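Local coordinates for putative lipoprotein (PDB 4GBS) that is a putative lipoprotein of the HmuY family that probably binds heme in Bacteroides fragilis, at residues F18-A26 with I45-D53. Residues are numbered along the deposited sequence; the frame is centred on the assembly and turned at random.
Sequences FGFITIDHA and INLHTLQID
Phe-20, on the outermost strand 19-24 of the large antiparallel sheet, lies against the hairpin formed by strands 43-46 and 51-54, an aromatic side chain placed between two beta-sheets of this HmuY-family fold. No hydrogen bond links 18-26 to 45-53, and the contact illustrates how apolar and CH-pi packing can bring two sheets together. The ring takes the hairpin turn on its face: Leu-50 CA sits 3.7 Å from the Phe-20 ring centroid and 12° off its normal, a CH-pi contact. With CG anti to its own carbonyl carbon (chi1 -75°), Phe-20 turns its ring toward the hairpin, where CZ approaches Ile-45 CG2 of strand 43-46 at 3.6 Å and the methyl CD2 of Leu-47 meets the ring edge. The Leu-50 side chain crosses that of Phe-20 at about a right angle, and its two methyls divide the work. CD2 rests 3.6 Å from Phe-20 CE2, whereas CD1 meets the CG2 methyl of Ile-23, the two side chains reaching toward each other tip to tip, and also touches His-25 CE1.

The turn keeps its shape through a G1 beta bulge, Leu-50 and Gln-51 opposite Asn-46, and through an Asx motif in which Asn-46 OD1 accepts from Thr-49 N, the donor lying above the carbonyl plane. Beyond it, Tyr-194 of strand 189-195 touches both Leu-47 and Leu-50. At the other end of the contact, Ile-52 CG1 packs 3.7 Å from the bare CA of Gly-19.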
ATOM      1  N   PHE A  18       5.814 -13.876  -4.429  1.00 89.95           N
ATOM      2  CA  PHE A  18       5.802 -12.545  -3.813  1.00 84.92           C
ATOM      3  C   PHE A  18       6.838 -11.619  -4.469  1.00 86.87           C
ATOM      4  O   PHE A  18       7.806 -12.095  -5.066  1.00 92.05           O
ATOM      5  CB  PHE A  18       6.042 -12.608  -2.301  1.00 85.84           C
ATOM      6  CG  PHE A  18       4.921 -13.327  -1.590  1.00 86.77           C
ATOM      7  CD1 PHE A  18       3.705 -12.697  -1.362  1.00 85.14           C
ATOM      8  CD2 PHE A  18       5.068 -14.647  -1.184  1.00 92.80           C
ATOM      9  CE1 PHE A  18       2.660 -13.372  -0.738  1.00 85.36           C
ATOM     10  CE2 PHE A  18       4.021 -15.319  -0.548  1.00 94.68           C
ATOM     11  CZ  PHE A  18       2.829 -14.671  -0.319  1.00 88.27           C
ATOM     12  N   GLY A  19       6.595 -10.310  -4.371  1.00 75.75           N
ATOM     13  CA  GLY A  19       7.436  -9.273  -4.959  1.00 74.73           C
ATOM     14  C   GLY A  19       6.859  -8.724  -6.248  1.00 76.98           C
ATOM     15  O   GLY A  19       5.637  -8.673  -6.410  1.00 74.45           O
ATOM     16  N   PHE A  20       7.732  -8.328  -7.186  1.00 75.57           N
ATOM     17  CA  PHE A  20       7.322  -7.800  -8.485  1.00 75.31           C
ATOM     18  C   PHE A  20       7.069  -8.994  -9.399  1.00 84.03           C
ATOM     19  O   PHE A  20       7.922  -9.381 -10.200  1.00 88.12           O
ATOM     20  CB  PHE A  20       8.373  -6.808  -9.032  1.00 78.21           C
ATOM     21  CG  PHE A  20       8.357  -5.458  -8.340  1.00 75.60           C
ATOM     22  CD1 PHE A  20       8.893  -5.299  -7.066  1.00 75.00           C
ATOM     23  CD2 PHE A  20       7.806  -4.345  -8.965  1.00 76.91           C
ATOM     24  CE1 PHE A  20       8.866  -4.050  -6.423  1.00 73.27           C
ATOM     25  CE2 PHE A  20       7.795  -3.090  -8.326  1.00 76.88           C
ATOM     26  CZ  PHE A  20       8.322  -2.952  -7.059  1.00 72.44           C
ATOM     27  N   ILE A  21       5.876  -9.604  -9.234  1.00 79.42           N
ATOM     28  CA  ILE A  21       5.430 -10.818  -9.923  1.00 81.49           C
ATOM     29  C   ILE A  21       5.190 -10.540 -11.438  1.00 89.46           C
ATOM     30  O   ILE A  21       5.221 -11.478 -12.233  1.00 92.67           O
ATOM     31  CB  ILE A  21       4.173 -11.432  -9.248  1.00 81.61           C
ATOM     32  CG1 ILE A  21       2.967 -10.455  -9.209  1.00 77.86           C
ATOM     33  CG2 ILE A  21       4.522 -11.952  -7.845  1.00 80.30           C
ATOM     34  CD1 ILE A  21       1.628 -11.113  -8.859  1.00 77.92           C
ATOM     35  N   THR A  22       5.001  -9.264 -11.824  1.00 85.87           N
ATOM     36  CA  THR A  22       4.851  -8.820 -13.219  1.00 87.81           C
ATOM     37  C   THR A  22       5.635  -7.501 -13.404  1.00 91.99           C
ATOM     38  O   THR A  22       5.528  -6.582 -12.582  1.00 86.76           O
ATOM     39  CB  THR A  22       3.371  -8.672 -13.608  1.00 90.38           C
ATOM     40  OG1 THR A  22       2.660  -9.875 -13.307  1.00 94.29           O
ATOM     41  CG2 THR A  22       3.172  -8.290 -15.072  1.00 86.46           C
ATOM     42  N   ILE A  23       6.448  -7.437 -14.464  1.00 93.69           N
ATOM     43  CA  ILE A  23       7.233  -6.260 -14.845  1.00 94.26           C
ATOM     44  C   ILE A  23       7.128  -6.097 -16.362  1.00104.24           C
ATOM     45  O   ILE A  23       7.414  -7.039 -17.114  1.00108.38           O
ATOM     46  CB  ILE A  23       8.711  -6.326 -14.370  1.00 98.42           C
ATOM     47  CG1 ILE A  23       8.820  -6.402 -12.830  1.00 94.94           C
ATOM     48  CG2 ILE A  23       9.488  -5.119 -14.900  1.00100.60           C
ATOM     49  CD1 ILE A  23      10.186  -6.763 -12.285  1.00101.25           C
ATOM     50  N   ASP A  24       6.696  -4.909 -16.801  1.00100.87           N
ATOM     51  CA  ASP A  24       6.613  -4.533 -18.210  1.00105.07           C
ATOM     52  C   ASP A  24       7.326  -3.190 -18.348  1.00110.35           C
ATOM     53  O   ASP A  24       6.717  -2.133 -18.154  1.00106.64           O
ATOM     54  CB  ASP A  24       5.155  -4.506 -18.725  1.00105.47           C
ATOM     55  CG  ASP A  24       4.985  -4.223 -20.214  1.00119.71           C
ATOM     56  OD1 ASP A  24       6.006  -3.941 -20.896  1.00124.25           O
ATOM     57  OD2 ASP A  24       3.836  -4.292 -20.700  1.00125.45           O
ATOM     58  N   HIS A  25       8.641  -3.251 -18.643  1.00111.89           N
ATOM     59  CA  HIS A  25       9.523  -2.089 -18.773  1.00113.61           C
ATOM     60  C   HIS A  25       9.089  -1.166 -19.918  1.00120.57           C
ATOM     61  O   HIS A  25       9.285   0.049 -19.820  1.00120.36           O
ATOM     62  CB  HIS A  25      10.979  -2.524 -18.993  1.00118.96           C
ATOM     63  CG  HIS A  25      11.616  -3.180 -17.804  1.00120.17           C
ATOM     64  ND1 HIS A  25      12.105  -2.432 -16.741  1.00118.75           N
ATOM     65  CD2 HIS A  25      11.894  -4.487 -17.584  1.00123.08           C
ATOM     66  CE1 HIS A  25      12.630  -3.307 -15.900  1.00117.54           C
ATOM     67  NE2 HIS A  25      12.528  -4.556 -16.364  1.00120.51           N
ATOM     68  N   ALA A  26       8.503  -1.737 -20.984  1.00119.85           N
ATOM     69  CA  ALA A  26       8.034  -0.987 -22.146  1.00122.99           C
ATOM     70  C   ALA A  26       6.837  -0.093 -21.784  1.00122.86           C
ATOM     71  O   ALA A  26       6.860   1.102 -22.085  1.00124.19           O
ATOM     72  CB  ALA A  26       7.656  -1.944 -23.268  1.00127.96           C
ATOM     73  N   ILE A  45       8.375  -1.415  -0.539  1.00 57.33           N
ATOM     74  CA  ILE A  45       8.347  -1.508  -1.989  1.00 58.04           C
ATOM     75  C   ILE A  45       9.167  -0.369  -2.554  1.00 64.99           C
ATOM     76  O   ILE A  45       8.961   0.791  -2.195  1.00 64.33           O
ATOM     77  CB  ILE A  45       6.885  -1.494  -2.524  1.00 58.70           C
ATOM     78  CG1 ILE A  45       6.009  -2.562  -1.822  1.00 57.92           C
ATOM     79  CG2 ILE A  45       6.837  -1.625  -4.049  1.00 58.88           C
ATOM     80  CD1 ILE A  45       4.699  -2.077  -1.440  1.00 62.53           C
ATOM     81  N   ASN A  46      10.090  -0.703  -3.441  1.00 64.32           N
ATOM     82  CA  ASN A  46      10.896   0.280  -4.127  1.00 65.54           C
ATOM     83  C   ASN A  46      10.572   0.166  -5.622  1.00 70.72           C
ATOM     84  O   ASN A  46      10.986  -0.782  -6.299  1.00 72.08           O
ATOM     85  CB  ASN A  46      12.380   0.097  -3.806  1.00 67.83           C
ATOM     86  CG  ASN A  46      13.251   1.240  -4.240  1.00 83.17           C
ATOM     87  OD1 ASN A  46      13.045   1.866  -5.285  1.00 73.05           O
ATOM     88  ND2 ASN A  46      14.298   1.481  -3.476  1.00 77.15           N
ATOM     89  N   LEU A  47       9.769   1.124  -6.103  1.00 65.24           N
ATOM     90  CA  LEU A  47       9.312   1.227  -7.481  1.00 66.52           C
ATOM     91  C   LEU A  47      10.434   1.714  -8.409  1.00 76.00           C
ATOM     92  O   LEU A  47      10.360   1.493  -9.616  1.00 80.07           O
ATOM     93  CB  LEU A  47       8.108   2.183  -7.547  1.00 64.17           C
ATOM     94  CG  LEU A  47       6.801   1.689  -6.901  1.00 63.85           C
ATOM     95  CD1 LEU A  47       5.787   2.792  -6.840  1.00 62.31           C
ATOM     96  CD2 LEU A  47       6.222   0.498  -7.642  1.00 61.50           C
ATOM     97  N   HIS A  48      11.473   2.357  -7.851  1.00 73.21           N
ATOM     98  CA  HIS A  48      12.633   2.828  -8.597  1.00 77.20           C
ATOM     99  C   HIS A  48      13.549   1.665  -8.975  1.00 86.13           C
ATOM    100  O   HIS A  48      14.046   1.629 -10.105  1.00 89.47           O
ATOM    101  CB  HIS A  48      13.433   3.869  -7.793  1.00 77.75           C
ATOM    102  CG  HIS A  48      12.751   5.190  -7.596  1.00 79.62           C
ATOM    103  ND1 HIS A  48      11.664   5.330  -6.734  1.00 77.57           N
ATOM    104  CD2 HIS A  48      13.081   6.412  -8.079  1.00 83.04           C
ATOM    105  CE1 HIS A  48      11.350   6.617  -6.756  1.00 76.74           C
ATOM    106  NE2 HIS A  48      12.174   7.309  -7.554  1.00 80.43           N
ATOM    107  N   THR A  49      13.801   0.736  -8.023  1.00 82.27           N
ATOM    108  CA  THR A  49      14.715  -0.398  -8.232  1.00 85.69           C
ATOM    109  C   THR A  49      13.958  -1.721  -8.495  1.00 91.56           C
ATOM    110  O   THR A  49      14.607  -2.724  -8.814  1.00 95.77           O
ATOM    111  CB  THR A  49      15.649  -0.576  -7.016  1.00 90.11           C
ATOM    112  OG1 THR A  49      14.887  -0.852  -5.841  1.00 86.72           O
ATOM    113  CG2 THR A  49      16.562   0.629  -6.779  1.00 86.75           C
ATOM    114  N   LEU A  50      12.598  -1.722  -8.375  1.00 83.96           N
ATOM    115  CA  LEU A  50      11.710  -2.890  -8.547  1.00 82.23           C
ATOM    116  C   LEU A  50      12.156  -3.991  -7.569  1.00 86.86           C
ATOM    117  O   LEU A  50      12.373  -5.146  -7.943  1.00 90.32           O
ATOM    118  CB  LEU A  50      11.665  -3.390 -10.008  1.00 85.37           C
ATOM    119  CG  LEU A  50      11.337  -2.330 -11.055  1.00 90.12           C
ATOM    120  CD1 LEU A  50      11.336  -2.917 -12.440  1.00 94.22           C
ATOM    121  CD2 LEU A  50      10.018  -1.650 -10.765  1.00 88.42           C
ATOM    122  N   GLN A  51      12.303  -3.586  -6.305  1.00 81.10           N
ATOM    123  CA  GLN A  51      12.760  -4.413  -5.196  1.00 81.71           C
ATOM    124  C   GLN A  51      11.824  -4.314  -3.988  1.00 81.75           C
ATOM    125  O   GLN A  51      11.188  -3.278  -3.739  1.00 76.29           O
ATOM    126  CB  GLN A  51      14.180  -4.010  -4.773  1.00 85.89           C
ATOM    127  CG  GLN A  51      15.265  -4.302  -5.805  1.00109.79           C
ATOM    128  CD  GLN A  51      16.618  -3.793  -5.366  1.00139.44           C
ATOM    129  OE1 GLN A  51      16.740  -2.807  -4.622  1.00134.23           O
ATOM    130  NE2 GLN A  51      17.675  -4.415  -5.875  1.00140.08           N
ATOM    131  N   ILE A  52      11.771  -5.420  -3.237  1.00 80.55           N
ATOM    132  CA  ILE A  52      10.945  -5.656  -2.056  1.00 77.45           C
ATOM    133  C   ILE A  52      11.861  -5.986  -0.894  1.00 82.11           C
ATOM    134  O   ILE A  52      12.897  -6.626  -1.070  1.00 85.99           O
ATOM    135  CB  ILE A  52       9.936  -6.807  -2.400  1.00 81.00           C
ATOM    136  CG1 ILE A  52       8.797  -6.304  -3.311  1.00 79.28           C
ATOM    137  CG2 ILE A  52       9.393  -7.598  -1.198  1.00 81.10           C
ATOM    138  CD1 ILE A  52       7.951  -5.218  -2.773  1.00 81.32           C
ATOM    139  N   ASP A  53      11.507  -5.484   0.282  1.00 75.80           N
ATOM    140  CA  ASP A  53      12.242  -5.719   1.517  1.00 77.02           C
ATOM    141  C   ASP A  53      11.234  -5.689   2.657  1.00 74.87           C
ATOM    142  O   ASP A  53      10.089  -5.294   2.455  1.00 68.45           O
ATOM    143  CB  ASP A  53      13.389  -4.680   1.698  1.00 80.97           C
ATOM    144  CG  ASP A  53      14.524  -5.081   2.636  1.00 98.92           C
ATOM    145  OD1 ASP A  53      14.506  -6.238   3.142  1.00103.35           O
ATOM    146  OD2 ASP A  53      15.463  -4.269   2.812  1.00101.97           O
TER